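Halocarboxylic acid dehalogenase DehI (Pseudomonas putida, PDB 3BJX) probably hydrolyses the carbon–halogen bond of halogenated carboxylic acids, releasing halide and leaving a hydroxy acid. Local coordinates at residues R55-A58 with G62-P65; L189-D194 with I217-V222; S203-L208 with A285-S290. All blocks are in the same frame, centred on the assembly; numbering follows the deposited sequence.

Interaction 1: residues R55-A58 with G62-P65; sequences RVLA and GYLP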
loop_
_atom_site.group_PDB
_atom_site.type_symbol
_atom_site.label_atom_id
_atom_site.label_comp_id
_atom_site.label_asym_id
_atom_site.label_seq_id
_atom_site.Cartn_x
_atom_site.Cartn_y
_atom_site.Cartn_z
ATOM N N ARG A 55 -13.139 7.799 -5.766
ATOM C CA ARG A 55 -14.450 7.234 -5.458
ATOM C C ARG A 55 -14.467 6.462 -4.134
ATOM O O ARG A 55 -15.502 6.435 -3.437
ATOM C CB ARG A 55 -14.960 6.350 -6.614
ATOM C CG ARG A 55 -14.899 7.053 -7.972
ATOM C CD ARG A 55 -15.764 6.371 -9.018
ATOM N NE ARG A 55 -15.439 4.961 -9.269
ATOM C CZ ARG A 55 -14.717 4.510 -10.297
ATOM N NH1 ARG A 55 -14.177 5.346 -11.176
ATOM N NH2 ARG A 55 -14.511 3.194 -10.437
ATOM N N VAL A 56 -13.336 5.840 -3.801
ATOM C CA VAL A 56 -13.150 5.224 -2.492
ATOM C C VAL A 56 -12.999 6.268 -1.379
ATOM O O VAL A 56 -13.521 6.076 -0.281
ATOM C CB VAL A 56 -11.956 4.224 -2.491
ATOM C CG1 VAL A 56 -11.682 3.698 -1.088
ATOM C CG2 VAL A 56 -12.245 3.062 -3.478
ATOM N N LEU A 57 -12.300 7.362 -1.685
ATOM C CA LEU A 57 -12.049 8.468 -0.742
ATOM C C LEU A 57 -13.326 9.214 -0.455
ATOM O O LEU A 57 -13.512 9.741 0.640
ATOM C CB LEU A 57 -11.031 9.466 -1.312
ATOM C CG LEU A 57 -9.593 9.009 -1.529
ATOM C CD1 LEU A 57 -8.763 10.124 -2.236
ATOM C CD2 LEU A 57 -8.940 8.552 -0.204
ATOM N N ALA A 58 -14.188 9.261 -1.467
ATOM C CA ALA A 58 -15.541 9.776 -1.361
ATOM C C ALA A 58 -16.381 9.089 -0.278
ATOM O O ALA A 58 -17.401 9.643 0.145
ATOM C CB ALA A 58 -16.242 9.653 -2.716
ATOM N N GLY A 62 -16.566 13.890 4.656
ATOM C CA GLY A 62 -16.021 15.233 4.508
ATOM C C GLY A 62 -14.719 15.373 3.727
ATOM O O GLY A 62 -14.369 16.476 3.280
ATOM N N TYR A 63 -13.994 14.268 3.577
ATOM C CA TYR A 63 -12.601 14.349 3.155
ATOM C C TYR A 63 -12.384 14.944 1.782
ATOM O O TYR A 63 -11.701 15.961 1.651
ATOM C CB TYR A 63 -11.865 12.999 3.273
ATOM C CG TYR A 63 -10.434 13.096 2.797
ATOM C CD1 TYR A 63 -9.516 13.956 3.432
ATOM C CD2 TYR A 63 -9.996 12.355 1.700
ATOM C CE1 TYR A 63 -8.193 14.073 2.985
ATOM C CE2 TYR A 63 -8.685 12.469 1.238
ATOM C CZ TYR A 63 -7.785 13.323 1.884
ATOM O OH TYR A 63 -6.488 13.420 1.412
ATOM N N LEU A 64 -12.962 14.301 0.773
ATOM C CA LEU A 64 -12.617 14.563 -0.638
ATOM C C LEU A 64 -13.010 15.965 -1.101
ATOM O O LEU A 64 -12.237 16.606 -1.798
ATOM C CB LEU A 64 -13.186 13.470 -1.575
ATOM C CG LEU A 64 -13.008 13.709 -3.091
ATOM C CD1 LEU A 64 -11.540 13.468 -3.512
ATOM C CD2 LEU A 64 -13.973 12.902 -3.995
ATOM N N PRO A 65 -14.215 16.450 -0.738
ATOM C CA PRO A 65 -14.518 17.826 -1.125
ATOM C C PRO A 65 -13.475 18.830 -0.631
ATOM O O PRO A 65 -13.084 19.737 -1.393
ATOM C CB PRO A 65 -15.877 18.079 -0.467
ATOM C CG PRO A 65 -16.509 16.707 -0.439
ATOM C CD PRO A 65 -15.360 15.819 -0.059
HETATM O O HOH W 1 -14.886 12.073 1.042
#
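Leu-57 and Tyr-63 run alongside each other in the same sense, and theirs is one of the two apolar meetings that join the start of helix 63-71 to the short helix before it. Both methyls of the leucine are equally near one carbon of the phenol ring, which they reach obliquely: CD1 and CD2 of Leu-57 are each 4.2 Å from Tyr-63 CE2, so the forked end of the branch straddles that carbon rather than presenting a single methyl. With the tyrosine CG anti to the backbone nitrogen (chi1 178°), the ring extends beside the leucine branch.

Leu-64 adopts the same first torsion, and its CG then turns (chi2 74°) so that one methyl leads: Leu-64 CD2 comes within 4.2 Å of Ala-58 CB. Its own CB passes close to the Leu-57 carbonyl. Gly-62, with a positive phi of 80°, takes the N-cap position right before helix 63-71.

The backbones are linked by one water. It donates to Leu-57 O at 2.7 Å and accepts from Leu-64 N at 3.0 Å, an amide in the first turn of helix 63-71. Leu-273 of helix 267-299 and Leu-139 of helix 112-143 touch both Leu-57 and Tyr-63, and Val-276 touches Leu-57, whereas Met-34 and Tyr-38 of helix 32-45 pack on Leu-64 and Ala-58. The chemistry is thus divided: loosely spaced hydrocarbon contacts join the side chains, and the link between the segments is apolar except for one water-mediated bridge between a carbonyl and an amide that do not bond to each other directly.

Interaction 2: residues L189-D194 with I217-V222; sequences LKRVAD and IVTDEV
Thr-219 is the first residue of 217-222 to meet helix 183-195, and its CA is 6.0 Å from that of Val-192. The two side chains are set roughly perpendicular. Thr-219 OG1 lies 3.4 Å from Val-192 CG2, a van der Waals contact of hydroxyl oxygen with methyl; the hydroxyl's hydrogen bond goes to Leu-215 O in its own helix. With OG1 beside the backbone nitrogen, the methyl is anti to it, and Thr-219 CG2 rests 3.9 Å from Arg-191 CG.

Asp-220 follows and supplies the charge. The arginine chain starts out with CG anti to its nitrogen and bends at chi2, which brings the guanidinium side-on to the carboxylate. Both donors converge on a single oxygen: Arg-191 NE is 2.9 Å from Asp-220 OD1, with an N-H...O angle of 155°, and Arg-191 NH2 is 3.0 Å from the same OD1. That oxygen lies in the guanidinium plane, yet the two planes are turned 57° apart, and the nitrogens arrive from one face of the carboxylate, NE on the syn side, NH2 from well above the plane.

Both contacting residues lie within a wider pi-type turn spanning 218-222. Glu-221 points away and forms a salt bridge with Arg-104, while Val-222 faces helix 267-299.

This is helix-helix packing with a salt bridge at its exposed margin: the axes run in the same general sense but cross at 40°, approaching to 10.2 Å. Among the neighbours, Leu-189 rests on helix 203-208, Ile-217 on helix 101-107, and Asp-194 pairs with Arg-146 of the second subunit.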
loop_
_atom_site.group_PDB
_atom_site.type_symbol
_atom_site.label_atom_id
_atom_site.label_comp_id
_atom_site.label_asym_id
_atom_site.label_seq_id
_atom_site.Cartn_x
_atom_site.Cartn_y
_atom_site.Cartn_z
ATOM N N LEU A 189 -12.666 -8.985 -14.729
ATOM C CA LEU A 189 -12.228 -7.854 -13.920
ATOM C C LEU A 189 -11.462 -8.316 -12.703
ATOM O O LEU A 189 -10.476 -7.689 -12.315
ATOM C CB LEU A 189 -13.416 -6.993 -13.474
ATOM C CG LEU A 189 -14.223 -6.204 -14.517
ATOM C CD1 LEU A 189 -15.499 -5.729 -13.860
ATOM C CD2 LEU A 189 -13.423 -5.043 -15.120
ATOM N N LYS A 190 -11.922 -9.415 -12.112
ATOM C CA LYS A 190 -11.277 -9.984 -10.950
ATOM C C LYS A 190 -9.916 -10.585 -11.312
ATOM O O LYS A 190 -8.951 -10.438 -10.540
ATOM C CB LYS A 190 -12.208 -10.995 -10.233
ATOM C CG LYS A 190 -11.538 -11.842 -9.144
ATOM C CD LYS A 190 -11.037 -11.011 -7.937
ATOM C CE LYS A 190 -10.684 -11.883 -6.752
ATOM N NZ LYS A 190 -9.838 -11.167 -5.717
ATOM N N ARG A 191 -9.832 -11.227 -12.485
ATOM C CA ARG A 191 -8.554 -11.808 -12.993
ATOM C C ARG A 191 -7.451 -10.763 -13.254
ATOM O O ARG A 191 -6.272 -10.987 -12.942
ATOM C CB ARG A 191 -8.783 -12.720 -14.216
ATOM C CG ARG A 191 -7.574 -12.896 -15.167
ATOM C CD ARG A 191 -6.722 -14.173 -14.969
ATOM N NE ARG A 191 -5.767 -14.321 -16.092
ATOM C CZ ARG A 191 -4.521 -14.818 -16.014
ATOM N NH1 ARG A 191 -4.023 -15.263 -14.860
ATOM N NH2 ARG A 191 -3.759 -14.865 -17.109
ATOM N N VAL A 192 -7.827 -9.612 -13.795
ATOM C CA VAL A 192 -6.820 -8.586 -14.105
ATOM C C VAL A 192 -6.375 -7.850 -12.839
ATOM O O VAL A 192 -5.203 -7.495 -12.693
ATOM C CB VAL A 192 -7.271 -7.650 -15.265
ATOM C CG1 VAL A 192 -8.459 -6.777 -14.864
ATOM C CG2 VAL A 192 -6.099 -6.863 -15.802
ATOM N N ALA A 193 -7.309 -7.678 -11.910
ATOM C CA ALA A 193 -7.018 -7.155 -10.588
ATOM C C ALA A 193 -6.064 -8.092 -9.811
ATOM O O ALA A 193 -5.016 -7.656 -9.340
ATOM C CB ALA A 193 -8.316 -6.943 -9.828
ATOM N N ASP A 194 -6.426 -9.369 -9.685
ATOM C CA ASP A 194 -5.529 -10.358 -9.085
ATOM C C ASP A 194 -4.169 -10.436 -9.797
ATOM O O ASP A 194 -3.136 -10.526 -9.137
ATOM C CB ASP A 194 -6.185 -11.741 -8.991
ATOM C CG ASP A 194 -7.292 -11.807 -7.939
ATOM O OD1 ASP A 194 -7.377 -10.913 -7.055
ATOM O OD2 ASP A 194 -8.094 -12.772 -7.996
ATOM N N ILE A 217 -7.891 -10.439 -24.065
ATOM C CA ILE A 217 -6.646 -10.453 -24.838
ATOM C C ILE A 217 -5.558 -9.602 -24.192
ATOM O O ILE A 217 -4.418 -10.058 -24.036
ATOM C CB ILE A 217 -6.897 -9.974 -26.301
ATOM C CG1 ILE A 217 -7.724 -11.009 -27.069
ATOM C CG2 ILE A 217 -5.596 -9.676 -27.039
ATOM C CD1 ILE A 217 -8.093 -10.575 -28.465
ATOM N N VAL A 218 -5.903 -8.373 -23.796
ATOM C CA VAL A 218 -4.897 -7.494 -23.172
ATOM C C VAL A 218 -4.480 -7.988 -21.781
ATOM O O VAL A 218 -3.326 -7.800 -21.381
ATOM C CB VAL A 218 -5.294 -5.977 -23.191
ATOM C CG1 VAL A 218 -5.686 -5.536 -24.623
ATOM C CG2 VAL A 218 -6.401 -5.659 -22.170
ATOM N N THR A 219 -5.397 -8.652 -21.072
ATOM C CA THR A 219 -5.083 -9.244 -19.764
ATOM C C THR A 219 -4.164 -10.453 -19.918
ATOM O O THR A 219 -3.060 -10.466 -19.352
ATOM C CB THR A 219 -6.371 -9.625 -18.938
ATOM O OG1 THR A 219 -7.116 -8.444 -18.604
ATOM C CG2 THR A 219 -6.026 -10.389 -17.652
ATOM N N ASP A 220 -4.609 -11.453 -20.688
ATOM C CA ASP A 220 -3.941 -12.780 -20.719
ATOM C C ASP A 220 -2.731 -12.848 -21.646
ATOM O O ASP A 220 -1.841 -13.686 -21.466
ATOM C CB ASP A 220 -4.925 -13.911 -21.098
ATOM C CG ASP A 220 -6.015 -14.136 -20.049
ATOM O OD1 ASP A 220 -5.880 -13.671 -18.894
ATOM O OD2 ASP A 220 -7.015 -14.798 -20.383
ATOM N N GLU A 221 -2.712 -11.973 -22.636
ATOM C CA GLU A 221 -1.725 -12.047 -23.696
ATOM C C GLU A 221 -0.763 -10.866 -23.691
ATOM O O GLU A 221 0.402 -10.997 -24.128
ATOM C CB GLU A 221 -2.414 -12.151 -25.067
ATOM C CG GLU A 221 -3.606 -13.110 -25.118
ATOM C CD GLU A 221 -4.213 -13.207 -26.514
ATOM O OE1 GLU A 221 -3.504 -12.850 -27.488
ATOM O OE2 GLU A 221 -5.388 -13.631 -26.650
ATOM N N VAL A 222 -1.245 -9.714 -23.228
ATOM C CA VAL A 222 -0.414 -8.511 -23.171
ATOM C C VAL A 222 0.134 -8.293 -21.750
ATOM O O VAL A 222 1.330 -8.151 -21.570
ATOM C CB VAL A 222 -1.142 -7.214 -23.743
ATOM C CG1 VAL A 222 -0.203 -5.994 -23.756
ATOM C CG2 VAL A 222 -1.698 -7.451 -25.150
#

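Interaction 3: residues S203-L208 with A285-S290; sequences SDFQAL and ADITIS. With SO4 (sulfate ion), chain E.
Asp-204 and Ile-287 bring the two helical segments closest, yet their CA atoms remain 7.9 Å apart, so that side chains do all the touching. The pair overlap while heading opposite ways. Ile-287 CG2, anti to its backbone nitrogen, is pressed against the carboxylate, 3.2 Å from Asp-204 OD1, a tight approach of a methyl to an oxygen. The other oxygen, OD2, takes a hydrogen bond from Asn-129 ND2 on helix 112-143.

The second branch of the isoleucine serves a different partner. Ile-287 CD1 reaches Phe-205 CE2 at 3.6 Å and, further off, CZ, meeting the ring obliquely. Phe-205 also packs against Leu-215 and Leu-223 of helix 212-223.

A sulfate, probably from the crystallisation liquor, lies at the N-terminal end of helix 203-208. Ser-203 N donates to its O4 at 3.2 Å, and Trp-49 NE1 and Phe-52 N bind it too. The Ser-203 OG to O3 distance is too short to trust. Asp-204 OD1 is 2.9 Å from sulfate O1.

One isoleucine therefore covers both a buried carboxylate and an aromatic ring, beside a cluster of N-H groups able to hold an anion. A helix start there would tend to attract negative charge, and the sulfate may mark where a substrate's carboxylate could be held.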
loop_
_atom_site.group_PDB
_atom_site.type_symbol
_atom_site.label_atom_id
_atom_site.label_comp_id
_atom_site.label_asym_id
_atom_site.label_seq_id
_atom_site.Cartn_x
_atom_site.Cartn_y
_atom_site.Cartn_z
ATOM N N SER A 203 -10.567 1.690 -13.105
ATOM C CA SER A 203 -11.562 2.227 -14.047
ATOM C C SER A 203 -11.188 1.854 -15.462
ATOM O O SER A 203 -12.065 1.676 -16.318
ATOM C CB SER A 203 -11.668 3.753 -13.968
ATOM O OG SER A 203 -11.990 4.188 -12.666
ATOM N N ASP A 204 -9.876 1.727 -15.688
ATOM C CA ASP A 204 -9.305 1.409 -17.006
ATOM C C ASP A 204 -9.859 0.121 -17.534
ATOM O O ASP A 204 -10.180 0.020 -18.722
ATOM C CB ASP A 204 -7.783 1.236 -16.910
ATOM C CG ASP A 204 -7.086 2.471 -16.435
ATOM O OD1 ASP A 204 -7.345 2.917 -15.279
ATOM O OD2 ASP A 204 -6.260 2.980 -17.210
ATOM N N PHE A 205 -9.913 -0.864 -16.634
ATOM C CA PHE A 205 -10.408 -2.213 -16.917
ATOM C C PHE A 205 -11.937 -2.264 -16.982
ATOM O O PHE A 205 -12.492 -2.989 -17.797
ATOM C CB PHE A 205 -9.818 -3.226 -15.926
ATOM C CG PHE A 205 -8.310 -3.291 -15.968
ATOM C CD1 PHE A 205 -7.625 -3.307 -17.199
ATOM C CD2 PHE A 205 -7.562 -3.330 -14.792
ATOM C CE1 PHE A 205 -6.238 -3.344 -17.244
ATOM C CE2 PHE A 205 -6.173 -3.362 -14.834
ATOM C CZ PHE A 205 -5.507 -3.380 -16.055
ATOM N N GLN A 206 -12.619 -1.478 -16.151
ATOM C CA GLN A 206 -14.074 -1.265 -16.323
ATOM C C GLN A 206 -14.476 -0.754 -17.718
ATOM O O GLN A 206 -15.547 -1.076 -18.247
ATOM C CB GLN A 206 -14.594 -0.301 -15.261
ATOM C CG GLN A 206 -14.546 -0.871 -13.852
ATOM C CD GLN A 206 -15.056 0.122 -12.819
ATOM O OE1 GLN A 206 -14.277 0.714 -12.068
ATOM N NE2 GLN A 206 -16.363 0.321 -12.789
ATOM N N ALA A 207 -13.604 0.043 -18.314
ATOM C CA ALA A 207 -13.913 0.717 -19.542
ATOM C C ALA A 207 -13.669 -0.175 -20.738
ATOM O O ALA A 207 -14.356 -0.072 -21.751
ATOM C CB ALA A 207 -13.083 1.968 -19.635
ATOM N N LEU A 208 -12.657 -1.032 -20.636
ATOM C CA LEU A 208 -12.282 -1.934 -21.725
ATOM C C LEU A 208 -13.220 -3.129 -21.692
ATOM O O LEU A 208 -13.499 -3.728 -22.734
ATOM C CB LEU A 208 -10.819 -2.363 -21.594
ATOM C CG LEU A 208 -9.757 -1.269 -21.845
ATOM C CD1 LEU A 208 -8.449 -1.589 -21.119
ATOM C CD2 LEU A 208 -9.487 -0.998 -23.336
ATOM N N ALA A 285 0.257 4.143 -10.081
ATOM C CA ALA A 285 1.552 3.827 -10.730
ATOM C C ALA A 285 1.445 2.538 -11.558
ATOM O O ALA A 285 1.771 2.549 -12.750
ATOM C CB ALA A 285 2.697 3.743 -9.734
ATOM N N ASP A 286 0.970 1.445 -10.954
ATOM C CA ASP A 286 0.884 0.159 -11.665
ATOM C C ASP A 286 0.019 0.295 -12.900
ATOM O O ASP A 286 0.391 -0.206 -13.975
ATOM C CB ASP A 286 0.257 -0.943 -10.802
ATOM C CG ASP A 286 1.091 -1.306 -9.584
ATOM O OD1 ASP A 286 2.290 -0.984 -9.507
ATOM O OD2 ASP A 286 0.520 -1.943 -8.687
ATOM N N ILE A 287 -1.152 0.928 -12.730
ATOM C CA ILE A 287 -2.115 1.056 -13.816
ATOM C C ILE A 287 -1.588 1.995 -14.881
ATOM O O ILE A 287 -1.750 1.716 -16.073
ATOM C CB ILE A 287 -3.557 1.479 -13.355
ATOM C CG1 ILE A 287 -4.165 0.470 -12.363
ATOM C CG2 ILE A 287 -4.481 1.613 -14.556
ATOM C CD1 ILE A 287 -4.344 -0.956 -12.897
ATOM N N THR A 288 -0.954 3.094 -14.464
ATOM C CA THR A 288 -0.293 3.991 -15.406
ATOM C C THR A 288 0.631 3.193 -16.352
ATOM O O THR A 288 0.600 3.379 -17.578
ATOM C CB THR A 288 0.494 5.177 -14.715
ATOM O OG1 THR A 288 -0.412 6.069 -14.050
ATOM C CG2 THR A 288 1.238 5.999 -15.773
ATOM N N ILE A 289 1.439 2.301 -15.786
ATOM C CA ILE A 289 2.330 1.453 -16.586
ATOM C C ILE A 289 1.616 0.442 -17.487
ATOM O O ILE A 289 2.008 0.266 -18.642
ATOM C CB ILE A 289 3.352 0.685 -15.677
ATOM C CG1 ILE A 289 4.263 1.667 -14.938
ATOM C CG2 ILE A 289 4.182 -0.293 -16.488
ATOM C CD1 ILE A 289 4.887 1.051 -13.695
ATOM N N SER A 290 0.613 -0.264 -16.946
ATOM C CA SER A 290 -0.018 -1.380 -17.653
ATOM C C SER A 290 -0.701 -0.918 -18.947
ATOM O O SER A 290 -0.647 -1.606 -19.988
ATOM C CB SER A 290 -1.066 -2.057 -16.755
ATOM O OG SER A 290 -0.486 -2.792 -15.690
HETATM S S SO4 E . -8.483 4.683 -11.964
HETATM O O1 SO4 E . -8.073 4.970 -13.352
HETATM O O2 SO4 E . -7.708 5.509 -11.038
HETATM O O3 SO4 E . -9.896 4.998 -11.821
HETATM O O4 SO4 E . -8.277 3.278 -11.611
#

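From the N terminus, interaction 1 closes first: only three residues separate its segments, and it closes the short loop between helix 52-57 and helix 63-71. Much later, 189-194 opens interaction 2, and 203-208 opens interaction 3 before 217-222 closes interaction 2; 285-290 then closes interaction 3. The two long closures therefore cross, whereas interaction 1 precedes both in series. Interactions 2 and 3 touch where Val-192 CG2 lies 3.5 Å from Phe-205 CZ, which brings helices 183-195, 203-208, 212-223 and 267-299 together. Interaction 1, across the chain's centre from interaction 2, reaches interaction 3 through Arg-55 NH1, 2.9 Å from Ser-203 OG in a probable hydrogen bond.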